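Local coordinates for START domain-containing protein 10 (PDB 6SER) that transfers phosphatidylcholine and phosphatidylethanolamine between membranes, preferring lipids with a palmitoyl or stearoyl sn-1 chain and an unsaturated 18-carbon sn-2 chain, at residues I100-I105 and G115-R120; R128-L133 and V162-I167. All blocks are in the same frame, centred on the assembly; numbering follows the deposited sequence.

Interaction 1: I100-I105 and G115-R120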
loop_
_atom_site.group_PDB
_atom_site.type_symbol
_atom_site.label_atom_id
_atom_site.label_comp_id
_atom_site.label_asym_id
_atom_site.label_seq_id
_atom_site.Cartn_x
_atom_site.Cartn_y
_atom_site.Cartn_z
ATOM N N ILE A 100 7.115 -8.525 9.548
ATOM C CA ILE A 100 7.303 -9.046 10.899
ATOM C C ILE A 100 5.925 -9.229 11.513
ATOM O O ILE A 100 5.523 -10.336 11.887
ATOM C CB ILE A 100 8.140 -8.102 11.782
ATOM C CG1 ILE A 100 9.435 -7.672 11.096
ATOM C CG2 ILE A 100 8.439 -8.762 13.130
ATOM C CD1 ILE A 100 10.387 -8.793 10.880
ATOM N N GLU A 101 5.198 -8.124 11.599
ATOM C CA GLU A 101 3.911 -8.024 12.261
ATOM C C GLU A 101 3.031 -7.148 11.382
ATOM O O GLU A 101 3.508 -6.139 10.852
ATOM C CB GLU A 101 4.086 -7.396 13.649
ATOM C CG GLU A 101 3.267 -8.008 14.739
ATOM C CD GLU A 101 3.716 -7.544 16.112
ATOM O OE1 GLU A 101 4.723 -6.796 16.197
ATOM O OE2 GLU A 101 3.062 -7.931 17.107
ATOM N N THR A 102 1.768 -7.533 11.198
ATOM C CA THR A 102 0.826 -6.637 10.533
ATOM C C THR A 102 -0.583 -6.962 11.006
ATOM O O THR A 102 -0.963 -8.133 11.073
ATOM C CB THR A 102 0.925 -6.727 8.996
ATOM O OG1 THR A 102 0.020 -5.787 8.402
ATOM C CG2 THR A 102 0.583 -8.143 8.482
ATOM N N PHE A 103 -1.350 -5.925 11.329
ATOM C CA PHE A 103 -2.708 -6.100 11.832
ATOM C C PHE A 103 -3.409 -4.757 11.798
ATOM O O PHE A 103 -2.763 -3.710 11.871
ATOM C CB PHE A 103 -2.713 -6.653 13.262
ATOM C CG PHE A 103 -1.848 -5.875 14.212
ATOM C CD1 PHE A 103 -2.342 -4.763 14.881
ATOM C CD2 PHE A 103 -0.525 -6.253 14.430
ATOM C CE1 PHE A 103 -1.528 -4.038 15.758
ATOM C CE2 PHE A 103 0.288 -5.549 15.306
ATOM C CZ PHE A 103 -0.213 -4.435 15.972
ATOM N N ASP A 104 -4.731 -4.794 11.688
ATOM C CA ASP A 104 -5.504 -3.568 11.802
ATOM C C ASP A 104 -5.675 -3.210 13.267
ATOM O O ASP A 104 -5.687 -4.081 14.141
ATOM C CB ASP A 104 -6.873 -3.711 11.138
ATOM C CG ASP A 104 -6.796 -3.629 9.624
ATOM O OD1 ASP A 104 -5.800 -3.073 9.108
ATOM O OD2 ASP A 104 -7.733 -4.114 8.955
ATOM N N ILE A 105 -5.803 -1.916 13.527
ATOM C CA ILE A 105 -5.902 -1.385 14.880
ATOM C C ILE A 105 -7.328 -0.987 15.217
ATOM O O ILE A 105 -7.846 -1.315 16.285
ATOM C CB ILE A 105 -4.940 -0.189 15.048
ATOM C CG1 ILE A 105 -3.483 -0.659 14.928
ATOM C CG2 ILE A 105 -5.223 0.557 16.366
ATOM C CD1 ILE A 105 -2.473 0.468 14.885
ATOM N N GLY A 115 -4.110 0.802 10.640
ATOM C CA GLY A 115 -3.405 -0.454 10.780
ATOM C C GLY A 115 -1.913 -0.273 10.950
ATOM O O GLY A 115 -1.364 0.836 10.847
ATOM N N TYR A 116 -1.257 -1.409 11.205
ATOM C CA TYR A 116 0.134 -1.480 11.606
ATOM C C TYR A 116 0.853 -2.474 10.715
ATOM O O TYR A 116 0.298 -3.518 10.369
ATOM C CB TYR A 116 0.270 -1.928 13.067
ATOM C CG TYR A 116 1.701 -2.043 13.511
ATOM C CD1 TYR A 116 2.402 -0.921 13.955
ATOM C CD2 TYR A 116 2.357 -3.260 13.488
ATOM C CE1 TYR A 116 3.710 -1.005 14.360
ATOM C CE2 TYR A 116 3.659 -3.353 13.902
ATOM C CZ TYR A 116 4.337 -2.219 14.328
ATOM O OH TYR A 116 5.647 -2.300 14.729
ATOM N N TYR A 117 2.099 -2.155 10.364
ATOM C CA TYR A 117 2.900 -3.040 9.516
ATOM C C TYR A 117 4.381 -2.871 9.836
ATOM O O TYR A 117 4.900 -1.751 9.768
ATOM C CB TYR A 117 2.626 -2.740 8.043
ATOM C CG TYR A 117 3.457 -3.554 7.069
ATOM C CD1 TYR A 117 2.990 -4.765 6.570
ATOM C CD2 TYR A 117 4.700 -3.094 6.624
ATOM C CE1 TYR A 117 3.733 -5.505 5.663
ATOM C CE2 TYR A 117 5.451 -3.833 5.719
ATOM C CZ TYR A 117 4.961 -5.040 5.246
ATOM O OH TYR A 117 5.702 -5.787 4.355
ATOM N N SER A 118 5.061 -3.982 10.137
ATOM C CA SER A 118 6.492 -4.055 10.424
ATOM C C SER A 118 7.194 -4.914 9.386
ATOM O O SER A 118 6.656 -5.934 8.949
ATOM C CB SER A 118 6.778 -4.708 11.780
ATOM O OG SER A 118 6.129 -4.061 12.837
ATOM N N TRP A 119 8.432 -4.550 9.047
ATOM C CA TRP A 119 9.190 -5.391 8.132
ATOM C C TRP A 119 10.677 -5.315 8.445
ATOM O O TRP A 119 11.153 -4.358 9.063
ATOM C CB TRP A 119 8.901 -5.033 6.666
ATOM C CG TRP A 119 9.467 -3.747 6.122
ATOM C CD1 TRP A 119 10.554 -3.629 5.311
ATOM C CD2 TRP A 119 8.949 -2.410 6.291
ATOM N NE1 TRP A 119 10.762 -2.309 4.982
ATOM C CE2 TRP A 119 9.790 -1.542 5.563
ATOM C CE3 TRP A 119 7.865 -1.866 6.986
ATOM C CZ2 TRP A 119 9.581 -0.165 5.508
ATOM C CZ3 TRP A 119 7.658 -0.494 6.928
ATOM C CH2 TRP A 119 8.514 0.341 6.198
ATOM N N ARG A 120 11.402 -6.347 8.034
ATOM C CA ARG A 120 12.812 -6.416 8.371
ATOM C C ARG A 120 13.661 -5.852 7.237
ATOM O O ARG A 120 13.252 -5.819 6.075
ATOM C CB ARG A 120 13.223 -7.852 8.705
ATOM C CG ARG A 120 12.791 -8.873 7.689
ATOM C CD ARG A 120 13.184 -10.278 8.132
ATOM N NE ARG A 120 12.276 -10.797 9.148
ATOM C CZ ARG A 120 11.179 -11.497 8.878
ATOM N NH1 ARG A 120 10.855 -11.767 7.618
ATOM N NH2 ARG A 120 10.407 -11.922 9.869
HETATM O O HOH W 1 6.937 -5.135 15.064
#
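Phe103 and Tyr116 sit side by side across an antiparallel beta hairpin, built from strands 99-109 and 112-119 of the START domain's curled sheet, and show how a cross-strand aromatic pair can pack without full stacking. The ring planes lie 26° apart but are slid past one another, with centroids 5.2 Å apart, so overlap is slight. What lies over the Phe103 face is instead Tyr116 CB, a CH-pi contact 4.0 Å from the centroid, while Phe103 CE2 meets Tyr116 CD2 at 3.6 Å. The first torsions differ, which sends the rings off at different angles from the paired backbones: Phe103 CG stands between its backbone N and carbonyl carbon (chi1 52°), whereas Tyr116 CG swings anti to its own N (chi1 179°). Ile105 CD1 adds an apolar contact to Tyr116 CB. Beneath the rings, Phe103 and Tyr116 form a hydrogen-bonded pair, each NH reaching the other's carbonyl oxygen.

On the face carrying Thr102 and Tyr117, a non-hydrogen-bonded pair, Thr102 OG1 comes to the edge of the Tyr117 ring, 3.6 Å from CD1, and also lies 3.0 Å from Tyr116 O. Helix 89-95 covers this face through Ile89 and Arg92, and Tyr117 OH is hydrogen-bonded to Asp96. On the face of Phe103 and Tyr116, a water joins Glu101 OE1 to Ser118 OG, donating one proton to the carboxylate.

At the corner the chain turns at Ile100, that side chain runs beside Trp119 CA and ends over one face of the Arg120 guanidinium, with CD1 3.3 Å from Arg120 NE. The arginine chain bends at its third torsion, bringing that flat group back over the methyl. Nearby, the amide of Ile100 gives a nearly straight bond of 2.7 Å to Ser118 O, approaching from above the carbonyl plane.

Interaction 2: R128-L133 and V162-I167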
loop_
_atom_site.group_PDB
_atom_site.type_symbol
_atom_site.label_atom_id
_atom_site.label_comp_id
_atom_site.label_asym_id
_atom_site.label_seq_id
_atom_site.Cartn_x
_atom_site.Cartn_y
_atom_site.Cartn_z
ATOM N N ARG A 128 11.742 -1.750 10.283
ATOM C CA ARG A 128 10.884 -0.569 10.126
ATOM C C ARG A 128 9.430 -0.891 10.417
ATOM O O ARG A 128 9.068 -1.964 10.290
ATOM C CB ARG A 128 11.018 -0.060 8.706
ATOM C CG ARG A 128 11.999 1.082 8.590
ATOM C CD ARG A 128 13.237 0.756 7.841
ATOM N NE ARG A 128 13.968 1.975 7.823
ATOM C CZ ARG A 128 15.237 2.087 8.047
ATOM N NH1 ARG A 128 15.971 1.036 8.244
ATOM N NH2 ARG A 128 15.755 3.261 8.054
ATOM N N ASP A 129 8.663 0.103 10.776
ATOM C CA ASP A 129 7.222 -0.016 11.029
ATOM C C ASP A 129 6.502 1.240 10.571
ATOM O O ASP A 129 7.072 2.240 10.546
ATOM C CB ASP A 129 6.905 -0.457 12.455
ATOM C CG ASP A 129 7.205 0.498 13.577
ATOM O OD1 ASP A 129 7.841 1.478 13.363
ATOM O OD2 ASP A 129 6.819 0.204 14.616
ATOM N N VAL A 130 5.249 1.084 10.263
ATOM C CA VAL A 130 4.354 2.165 9.832
ATOM C C VAL A 130 2.995 2.018 10.477
ATOM O O VAL A 130 2.567 0.958 10.718
ATOM C CB VAL A 130 4.185 2.214 8.311
ATOM C CG1 VAL A 130 5.386 2.775 7.635
ATOM C CG2 VAL A 130 3.811 0.895 7.708
ATOM N N ILE A 131 2.409 3.152 10.765
ATOM C CA ILE A 131 1.011 3.252 11.155
ATOM C C ILE A 131 0.335 4.046 10.054
ATOM O O ILE A 131 0.740 5.182 9.784
ATOM C CB ILE A 131 0.850 3.971 12.506
ATOM C CG1 ILE A 131 1.703 3.315 13.595
ATOM C CG2 ILE A 131 -0.607 4.052 12.909
ATOM C CD1 ILE A 131 1.102 2.091 14.140
ATOM N N THR A 132 -0.686 3.472 9.417
ATOM C CA THR A 132 -1.300 4.101 8.253
ATOM C C THR A 132 -2.817 4.140 8.379
ATOM O O THR A 132 -3.430 3.253 8.978
ATOM C CB THR A 132 -0.928 3.368 6.949
ATOM O OG1 THR A 132 -1.263 1.983 7.073
ATOM C CG2 THR A 132 0.561 3.496 6.653
ATOM N N LEU A 133 -3.413 5.183 7.809
ATOM C CA LEU A 133 -4.845 5.217 7.565
ATOM C C LEU A 133 -5.084 4.689 6.157
ATOM O O LEU A 133 -4.544 5.227 5.188
ATOM C CB LEU A 133 -5.400 6.630 7.732
ATOM C CG LEU A 133 -6.920 6.846 7.688
ATOM C CD1 LEU A 133 -7.235 8.209 8.250
ATOM C CD2 LEU A 133 -7.493 6.751 6.275
ATOM N N VAL A 162 12.710 1.587 13.282
ATOM C CA VAL A 162 12.643 2.939 12.717
ATOM C C VAL A 162 11.212 3.167 12.278
ATOM O O VAL A 162 10.725 2.366 11.624
ATOM C CB VAL A 162 13.611 3.073 11.541
ATOM C CG1 VAL A 162 13.427 4.372 10.816
ATOM C CG2 VAL A 162 15.026 2.924 12.010
ATOM N N ARG A 163 10.588 4.229 12.716
ATOM C CA ARG A 163 9.233 4.537 12.251
ATOM C C ARG A 163 9.309 5.221 10.905
ATOM O O ARG A 163 9.685 6.288 10.845
ATOM C CB ARG A 163 8.444 5.384 13.233
ATOM C CG ARG A 163 7.016 5.613 12.783
ATOM C CD ARG A 163 6.338 4.291 12.879
ATOM N NE ARG A 163 5.527 4.581 13.979
ATOM C CZ ARG A 163 5.435 3.983 15.109
ATOM N NH1 ARG A 163 6.062 2.880 15.390
ATOM N NH2 ARG A 163 4.615 4.491 15.963
ATOM N N ALA A 164 8.902 4.545 9.870
ATOM C CA ALA A 164 8.861 5.103 8.523
ATOM C C ALA A 164 7.572 5.879 8.329
ATOM O O ALA A 164 6.714 5.848 9.141
ATOM C CB ALA A 164 8.993 4.008 7.539
ATOM N N VAL A 165 7.541 6.599 7.251
ATOM C CA VAL A 165 6.392 7.442 6.909
ATOM C C VAL A 165 5.947 7.133 5.494
ATOM O O VAL A 165 6.670 7.281 4.591
ATOM C CB VAL A 165 6.692 8.935 7.034
ATOM C CG1 VAL A 165 5.510 9.761 6.628
ATOM C CG2 VAL A 165 7.225 9.340 8.366
ATOM N N SER A 166 4.730 6.705 5.381
ATOM C CA SER A 166 4.101 6.504 4.081
ATOM C C SER A 166 3.426 7.815 3.688
ATOM O O SER A 166 2.351 8.142 4.198
ATOM C CB SER A 166 3.114 5.337 4.144
ATOM O OG SER A 166 2.199 5.393 3.052
ATOM N N ILE A 167 4.053 8.554 2.789
ATOM C CA ILE A 167 3.504 9.856 2.330
ATOM C C ILE A 167 2.225 9.574 1.555
ATOM O O ILE A 167 1.289 10.223 1.788
ATOM C CB ILE A 167 4.502 10.730 1.551
ATOM C CG1 ILE A 167 5.708 11.095 2.391
ATOM C CG2 ILE A 167 3.859 11.970 1.033
ATOM C CD1 ILE A 167 6.845 10.223 2.196
HETATM O O HOH W 2 4.085 5.580 9.879
#
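The guanidinium of Arg163 has Ile131 CG1 over one face, toward the rim, and Asp129 OD1 at its edge, where a parallel strand pairing joins strands 127-139 and 161-175 of the START domain's mixed sheet. This shows how a salt bridge between paired positions can be straight at the donor yet out of plane at the acceptor. Arg163 NH1 points almost directly at Asp129 OD1 (3.0 Å, 177° at the hydrogen), yet it meets that oxygen from above the carboxylate plane, the two flat groups being turned 64° apart. The same NH1 makes only a weak, bent bond to OD2, at 2.9 Å. The bend at chi2 brings CD to 3.2 Å from Asp129 OD1, and a second at chi3 turns the guanidinium toward the carboxylate. Tyr116 OH, from the preceding strand, binds OD2; this second grip probably helps to hold the buried carboxylate in its charged form.

Arg128 and Val162 occupy the other face of the sheet and run alongside each other. Val162 CB lies over one face of the Arg128 guanidinium, again near the rim, and CG1 approaches NH2. Beyond them, Arg128 NH2 is hydrogen-bonded to Pro191 O.

The backbone ladder is short: Asp129 N bonds to Val162 O, and Ala164 N to Asp129 O. The strands then diverge. Val130 CG1 still reaches Ala164 CB at 3.8 Å and Thr132 CG2 touches Ser166 CB, but a water spans the widening gap, accepting from Ile131 N and lying 2.7 Å from Ala164 O.

Overall arrangement
Interactions 1 and 2 sit about 10 Å apart, centre to centre, in one curled sheet and on the same side of the chain's centre. They come in series along the chain: the hairpin of interaction 1 is closed before strand 127-139 begins. Strand 127-139 pairs with 112-119 along one edge; along the other it meets 161-175 in parallel at its start and then 142-151. The packing of Tyr116 CD1 on Ile131 CD1 (3.3 Å) and the backbone pairing of Tyr117 O with Val130 N tie the two contacts directly. Together they build part of the curved START sheet, which in this family wraps round the lipid-binding cavity.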